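Local coordinates for protein fumarate reductase iron-sulfur subunit (PDB 7D6V) that probably carries electrons through its three iron-sulfur clusters from the flavoprotein subunit toward ubiquinone in the membrane-bound succinate dehydrogenase Sdh1, at residues B[70-75]-B[148-153]; B[116-121]-B[181-186]. One frame throughout, in Å; residues are numbered along the deposited sequence.

Interaction 1: residues B[70-75]-B[148-153]; sequences PRLMCM and CFLCQN. With SF4 (iron/sulfur cluster), chain F.
Leu150 sets its two methyl groups against the strand of Pro70, Arg71 and Leu72, joining the 2Fe-2S ferredoxin-type (Fer2) domain to the cluster-binding loop of the 4Fe-4S dicluster domain. CD2 of Leu150 lies 3.7 Å from CB of Pro70 and also meets the carbonyl oxygen of Arg71, while CD1 reaches the carbonyl carbon of Arg71 at 3.8 Å, so the forked end rests against the Arg71-Leu72 peptide. With CG anti to the carbonyl carbon (chi1 -73°), the Leu150 side chain is directed from the first turn of its helix toward that strand. On one side of it the Pro70 ring meets the amide of Asn153, with CG 3.6 Å from ND2; the polar end of Asn153 is held by Glu65. On the other side, CD2 of Leu72 approaches CB of Cys148 at 4.2 Å. The contact itself is therefore mainly apolar and buried.

Behind this layer lies the CxxCxxC loop that carries the 4Fe-4S cluster. SG of Cys148 binds FE4 at 2.4 Å, and SG of Cys151 binds FE1 at the same distance; Cys145 and Cys213 are also in the cluster pocket. Phe149 takes the N-cap position ahead of the helix. At the far end of the segment 70-75, Cys74 binds the 2Fe-2S cluster, as does Cys62. The Cys148 sulfur has a second partner besides iron: the backbone N-H of Leu150 donates to SG of Cys148 at 2.9 Å, with an N-H...S angle of 158°.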
loop_
_atom_site.group_PDB
_atom_site.type_symbol
_atom_site.label_atom_id
_atom_site.label_comp_id
_atom_site.label_asym_id
_atom_site.label_seq_id
_atom_site.Cartn_x
_atom_site.Cartn_y
_atom_site.Cartn_z
ATOM N N PRO B 70 12.737 -1.261 -11.694
ATOM C CA PRO B 70 12.211 -1.476 -10.339
ATOM C C PRO B 70 10.711 -1.727 -10.332
ATOM O O PRO B 70 9.920 -0.848 -10.686
ATOM C CB PRO B 70 12.566 -0.170 -9.617
ATOM C CG PRO B 70 13.680 0.417 -10.415
ATOM C CD PRO B 70 13.383 0.052 -11.830
ATOM N N ARG B 71 10.314 -2.929 -9.926
ATOM C CA ARG B 71 8.931 -3.372 -9.937
ATOM C C ARG B 71 8.598 -4.079 -8.630
ATOM O O ARG B 71 9.465 -4.343 -7.793
ATOM C CB ARG B 71 8.656 -4.322 -11.110
ATOM C CG ARG B 71 8.863 -3.745 -12.494
ATOM C CD ARG B 71 7.873 -2.641 -12.774
ATOM N NE ARG B 71 6.499 -3.098 -12.596
ATOM C CZ ARG B 71 5.780 -3.703 -13.535
ATOM N NH1 ARG B 71 6.302 -3.933 -14.731
ATOM N NH2 ARG B 71 4.538 -4.082 -13.272
ATOM N N LEU B 72 7.311 -4.369 -8.461
ATOM C CA LEU B 72 6.848 -5.326 -7.469
ATOM C C LEU B 72 6.703 -6.684 -8.140
ATOM O O LEU B 72 6.120 -6.784 -9.222
ATOM C CB LEU B 72 5.513 -4.898 -6.861
ATOM C CG LEU B 72 5.451 -3.626 -6.020
ATOM C CD1 LEU B 72 4.009 -3.311 -5.685
ATOM C CD2 LEU B 72 6.273 -3.774 -4.755
ATOM N N MET B 73 7.246 -7.723 -7.505
ATOM C CA MET B 73 7.194 -9.051 -8.104
ATOM C C MET B 73 5.771 -9.588 -8.163
ATOM O O MET B 73 5.422 -10.309 -9.102
ATOM C CB MET B 73 8.099 -10.009 -7.333
ATOM C CG MET B 73 9.570 -9.851 -7.663
ATOM S SD MET B 73 10.647 -11.012 -6.809
ATOM C CE MET B 73 10.726 -10.264 -5.187
ATOM N N CYS B 74 4.947 -9.215 -7.189
ATOM C CA CYS B 74 3.561 -9.678 -7.134
ATOM C C CYS B 74 2.623 -8.937 -8.090
ATOM O O CYS B 74 1.436 -9.255 -8.167
ATOM C CB CYS B 74 3.026 -9.585 -5.702
ATOM S SG CYS B 74 2.254 -8.002 -5.295
ATOM N N MET B 75 3.151 -7.955 -8.813
ATOM C CA MET B 75 2.346 -7.188 -9.750
ATOM C C MET B 75 2.864 -7.228 -11.181
ATOM O O MET B 75 2.281 -6.570 -12.047
ATOM C CB MET B 75 2.243 -5.728 -9.290
ATOM C CG MET B 75 1.492 -5.539 -7.985
ATOM S SD MET B 75 -0.219 -6.093 -8.037
ATOM C CE MET B 75 -0.941 -4.876 -9.129
ATOM N N CYS B 148 7.169 0.776 -0.368
ATOM C CA CYS B 148 7.928 -0.188 -1.154
ATOM C C CYS B 148 9.364 0.304 -1.328
ATOM O O CYS B 148 10.301 -0.492 -1.391
ATOM C CB CYS B 148 7.274 -0.406 -2.519
ATOM S SG CYS B 148 7.795 0.767 -3.792
ATOM N N PHE B 149 9.524 1.621 -1.404
ATOM C CA PHE B 149 10.838 2.239 -1.562
ATOM C C PHE B 149 11.412 2.044 -2.958
ATOM O O PHE B 149 12.627 2.135 -3.150
ATOM C CB PHE B 149 11.815 1.727 -0.500
ATOM C CG PHE B 149 11.294 1.843 0.902
ATOM C CD1 PHE B 149 10.768 3.037 1.360
ATOM C CD2 PHE B 149 11.315 0.757 1.755
ATOM C CE1 PHE B 149 10.284 3.148 2.644
ATOM C CE2 PHE B 149 10.834 0.862 3.039
ATOM C CZ PHE B 149 10.318 2.060 3.485
ATOM N N LEU B 150 10.556 1.789 -3.948
ATOM C CA LEU B 150 11.028 1.718 -5.326
ATOM C C LEU B 150 11.478 3.087 -5.816
ATOM O O LEU B 150 12.442 3.195 -6.585
ATOM C CB LEU B 150 9.933 1.152 -6.228
ATOM C CG LEU B 150 9.645 -0.344 -6.105
ATOM C CD1 LEU B 150 8.406 -0.717 -6.896
ATOM C CD2 LEU B 150 10.834 -1.165 -6.553
ATOM N N CYS B 151 10.817 4.129 -5.320
ATOM C CA CYS B 151 11.178 5.495 -5.663
ATOM C C CYS B 151 12.577 5.755 -5.114
ATOM O O CYS B 151 13.440 6.286 -5.814
ATOM C CB CYS B 151 10.180 6.484 -5.063
ATOM S SG CYS B 151 10.120 6.486 -3.257
ATOM N N GLN B 152 12.796 5.377 -3.856
ATOM C CA GLN B 152 14.101 5.542 -3.230
ATOM C C GLN B 152 15.165 4.754 -3.978
ATOM O O GLN B 152 16.307 5.205 -4.112
ATOM C CB GLN B 152 14.039 5.095 -1.772
ATOM C CG GLN B 152 12.908 5.708 -0.980
ATOM C CD GLN B 152 13.281 7.041 -0.375
ATOM O OE1 GLN B 152 12.724 8.071 -0.733
ATOM N NE2 GLN B 152 14.224 7.026 0.553
ATOM N N ASN B 153 14.809 3.562 -4.457
ATOM C CA ASN B 153 15.754 2.743 -5.205
ATOM C C ASN B 153 16.150 3.395 -6.524
ATOM O O ASN B 153 17.325 3.376 -6.903
ATOM C CB ASN B 153 15.153 1.361 -5.454
ATOM C CG ASN B 153 16.079 0.459 -6.232
ATOM O OD1 ASN B 153 17.135 0.071 -5.745
ATOM N ND2 ASN B 153 15.684 0.117 -7.447
HETATM FE FE1 SF4 F . 7.876 5.521 -3.386
HETATM FE FE2 SF4 F . 5.110 5.189 -4.549
HETATM FE FE3 SF4 F . 5.527 4.993 -1.564
HETATM FE FE4 SF4 F . 6.552 2.808 -3.378
HETATM S S1 SF4 F . 4.656 3.734 -3.053
HETATM S S2 SF4 F . 7.422 4.067 -1.890
HETATM S S3 SF4 F . 7.005 4.262 -4.875
HETATM S S4 SF4 F . 5.981 6.447 -3.060
#

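Interaction 2: residues B[116-121]-B[181-186]; sequences PSFTPP and DMHPLD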
loop_
_atom_site.group_PDB
_atom_site.type_symbol
_atom_site.label_atom_id
_atom_site.label_comp_id
_atom_site.label_asym_id
_atom_site.label_seq_id
_atom_site.Cartn_x
_atom_site.Cartn_y
_atom_site.Cartn_z
ATOM N N PRO B 116 10.137 15.682 11.466
ATOM C CA PRO B 116 9.189 15.978 12.546
ATOM C C PRO B 116 7.810 15.425 12.227
ATOM O O PRO B 116 7.349 15.467 11.087
ATOM C CB PRO B 116 9.183 17.509 12.604
ATOM C CG PRO B 116 10.466 17.913 11.990
ATOM C CD PRO B 116 10.752 16.903 10.927
ATOM N N SER B 117 7.149 14.908 13.255
ATOM C CA SER B 117 5.888 14.214 13.076
ATOM C C SER B 117 4.726 15.201 13.084
ATOM O O SER B 117 4.904 16.414 13.210
ATOM C CB SER B 117 5.718 13.150 14.154
ATOM O OG SER B 117 6.659 12.106 13.979
ATOM N N PHE B 118 3.517 14.667 12.935
ATOM C CA PHE B 118 2.320 15.495 12.950
ATOM C C PHE B 118 2.164 16.178 14.301
ATOM O O PHE B 118 2.233 15.533 15.350
ATOM C CB PHE B 118 1.094 14.640 12.637
ATOM C CG PHE B 118 -0.212 15.313 12.938
ATOM C CD1 PHE B 118 -0.990 14.896 14.002
ATOM C CD2 PHE B 118 -0.664 16.358 12.156
ATOM C CE1 PHE B 118 -2.187 15.510 14.280
ATOM C CE2 PHE B 118 -1.860 16.975 12.432
ATOM C CZ PHE B 118 -2.623 16.550 13.493
ATOM N N THR B 119 1.963 17.488 14.271
ATOM C CA THR B 119 1.781 18.280 15.487
ATOM C C THR B 119 0.437 18.987 15.439
ATOM O O THR B 119 0.280 19.962 14.681
ATOM C CB THR B 119 2.912 19.294 15.649
ATOM O OG1 THR B 119 4.168 18.647 15.419
ATOM C CG2 THR B 119 2.906 19.876 17.046
ATOM N N PRO B 120 -0.554 18.545 16.204
ATOM C CA PRO B 120 -1.835 19.242 16.237
ATOM C C PRO B 120 -1.783 20.418 17.195
ATOM O O PRO B 120 -0.844 20.529 17.997
ATOM C CB PRO B 120 -2.802 18.161 16.733
ATOM C CG PRO B 120 -1.959 17.295 17.597
ATOM C CD PRO B 120 -0.562 17.327 17.033
ATOM N N PRO B 121 -2.754 21.327 17.131
ATOM C CA PRO B 121 -2.829 22.385 18.146
ATOM C C PRO B 121 -3.020 21.786 19.530
ATOM O O PRO B 121 -3.741 20.801 19.705
ATOM C CB PRO B 121 -4.045 23.208 17.711
ATOM C CG PRO B 121 -4.196 22.921 16.261
ATOM C CD PRO B 121 -3.760 21.506 16.071
ATOM N N ASP B 181 3.099 19.120 5.435
ATOM C CA ASP B 181 2.973 20.552 5.194
ATOM C C ASP B 181 1.581 20.926 4.703
ATOM O O ASP B 181 1.086 22.011 5.021
ATOM C CB ASP B 181 4.032 20.996 4.186
ATOM C CG ASP B 181 4.330 22.476 4.264
ATOM O OD1 ASP B 181 4.846 22.928 5.304
ATOM O OD2 ASP B 181 4.061 23.191 3.278
ATOM N N MET B 182 0.941 20.053 3.933
ATOM C CA MET B 182 -0.394 20.323 3.418
ATOM C C MET B 182 -1.500 19.842 4.347
ATOM O O MET B 182 -2.677 19.986 4.008
ATOM C CB MET B 182 -0.562 19.691 2.035
ATOM C CG MET B 182 0.152 20.442 0.927
ATOM S SD MET B 182 0.456 19.427 -0.525
ATOM C CE MET B 182 1.832 20.300 -1.257
ATOM N N HIS B 183 -1.156 19.279 5.497
ATOM C CA HIS B 183 -2.166 18.906 6.480
ATOM C C HIS B 183 -2.831 20.164 7.025
ATOM O O HIS B 183 -2.137 21.064 7.510
ATOM C CB HIS B 183 -1.533 18.105 7.614
ATOM C CG HIS B 183 -2.521 17.373 8.467
ATOM N ND1 HIS B 183 -3.466 18.016 9.235
ATOM C CD2 HIS B 183 -2.708 16.048 8.677
ATOM C CE1 HIS B 183 -4.193 17.123 9.877
ATOM N NE2 HIS B 183 -3.753 15.921 9.556
ATOM N N PRO B 184 -4.160 20.270 6.960
ATOM C CA PRO B 184 -4.822 21.508 7.404
ATOM C C PRO B 184 -4.671 21.804 8.887
ATOM O O PRO B 184 -4.836 22.962 9.284
ATOM C CB PRO B 184 -6.291 21.275 7.028
ATOM C CG PRO B 184 -6.421 19.804 6.843
ATOM C CD PRO B 184 -5.106 19.323 6.349
ATOM N N LEU B 185 -4.366 20.812 9.717
ATOM C CA LEU B 185 -4.302 21.010 11.157
ATOM C C LEU B 185 -2.893 20.921 11.726
ATOM O O LEU B 185 -2.728 21.053 12.941
ATOM C CB LEU B 185 -5.211 20.001 11.868
ATOM C CG LEU B 185 -6.713 20.226 11.688
ATOM C CD1 LEU B 185 -7.502 19.215 12.489
ATOM C CD2 LEU B 185 -7.095 21.636 12.090
ATOM N N ASP B 186 -1.877 20.703 10.895
ATOM C CA ASP B 186 -0.511 20.656 11.391
ATOM C C ASP B 186 -0.006 22.061 11.712
ATOM O O ASP B 186 -0.474 23.061 11.164
ATOM C CB ASP B 186 0.411 19.981 10.376
ATOM C CG ASP B 186 1.750 19.596 10.972
ATOM O OD1 ASP B 186 1.838 18.528 11.606
ATOM O OD2 ASP B 186 2.720 20.363 10.808
#
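Phe118 reaches from the loop 116-121 toward the turn 183-186, its CG anti to the backbone N (chi1 166°). Its CB and CG pass OD1 of Asp186 at 4.1 and 4.0 Å, the two side chains sliding past each other in opposite directions. Farther out, CD2 of Phe118 comes to 3.4 Å from the same OD1 and also nears CD2 of His183. CE2 then sits over one face of the His183 imidazole, offset toward its rim and 3.5 Å from CE1 of His183, and CZ completes the approach from slightly farther off. The two rings meet obliquely, their planes at 39°. N of Pro120 lies above one face of the Phe118 ring, offset toward its rim near CE1 and CZ.

The carboxylate that Phe118 passes also holds the backbone. N of Thr119 donates to OD1 of Asp186 at 2.9 Å, nearly straight at 170° but from above the carboxylate plane, and OD2 forms a salt bridge with Arg190, which further bonds the carbonyls of Pro116 and Ser117. CD of Pro121 lies 3.3 Å from the carbonyl oxygen of Leu185. His183 is steadied from within its own turn, since its ND1 accepts the N-H of Leu185 at 3.0 Å in the ring plane. Around the pair, Thr103 of subunit A packs on Phe118, and Lys218 of the membrane anchor subunit bonds the carbonyl of His183. The second segment leaves helix 171-181 and closes a type I beta turn from His183 to Asp186, with Pro184 at its second position.

Interaction 1 lies near the middle of the chain and interaction 2 toward its periphery: their centres are 28 Å apart, their nearest atoms about 15 Å, and they do not touch. Their segments alternate along the chain, with 116-121 falling between the two halves of interaction 1. Interaction 1 sits between two redox centres; SG of Cys74, a ligand of the 2Fe-2S cluster, is 10.5 Å from SG of Cys148, a ligand of the 4Fe-4S cluster. Interaction 2 ligates no cluster, SD of Met182 standing 14.3 Å from S4 of the 4Fe-4S cluster. It instead joins two loops where subunit A and the membrane anchor subunit both approach.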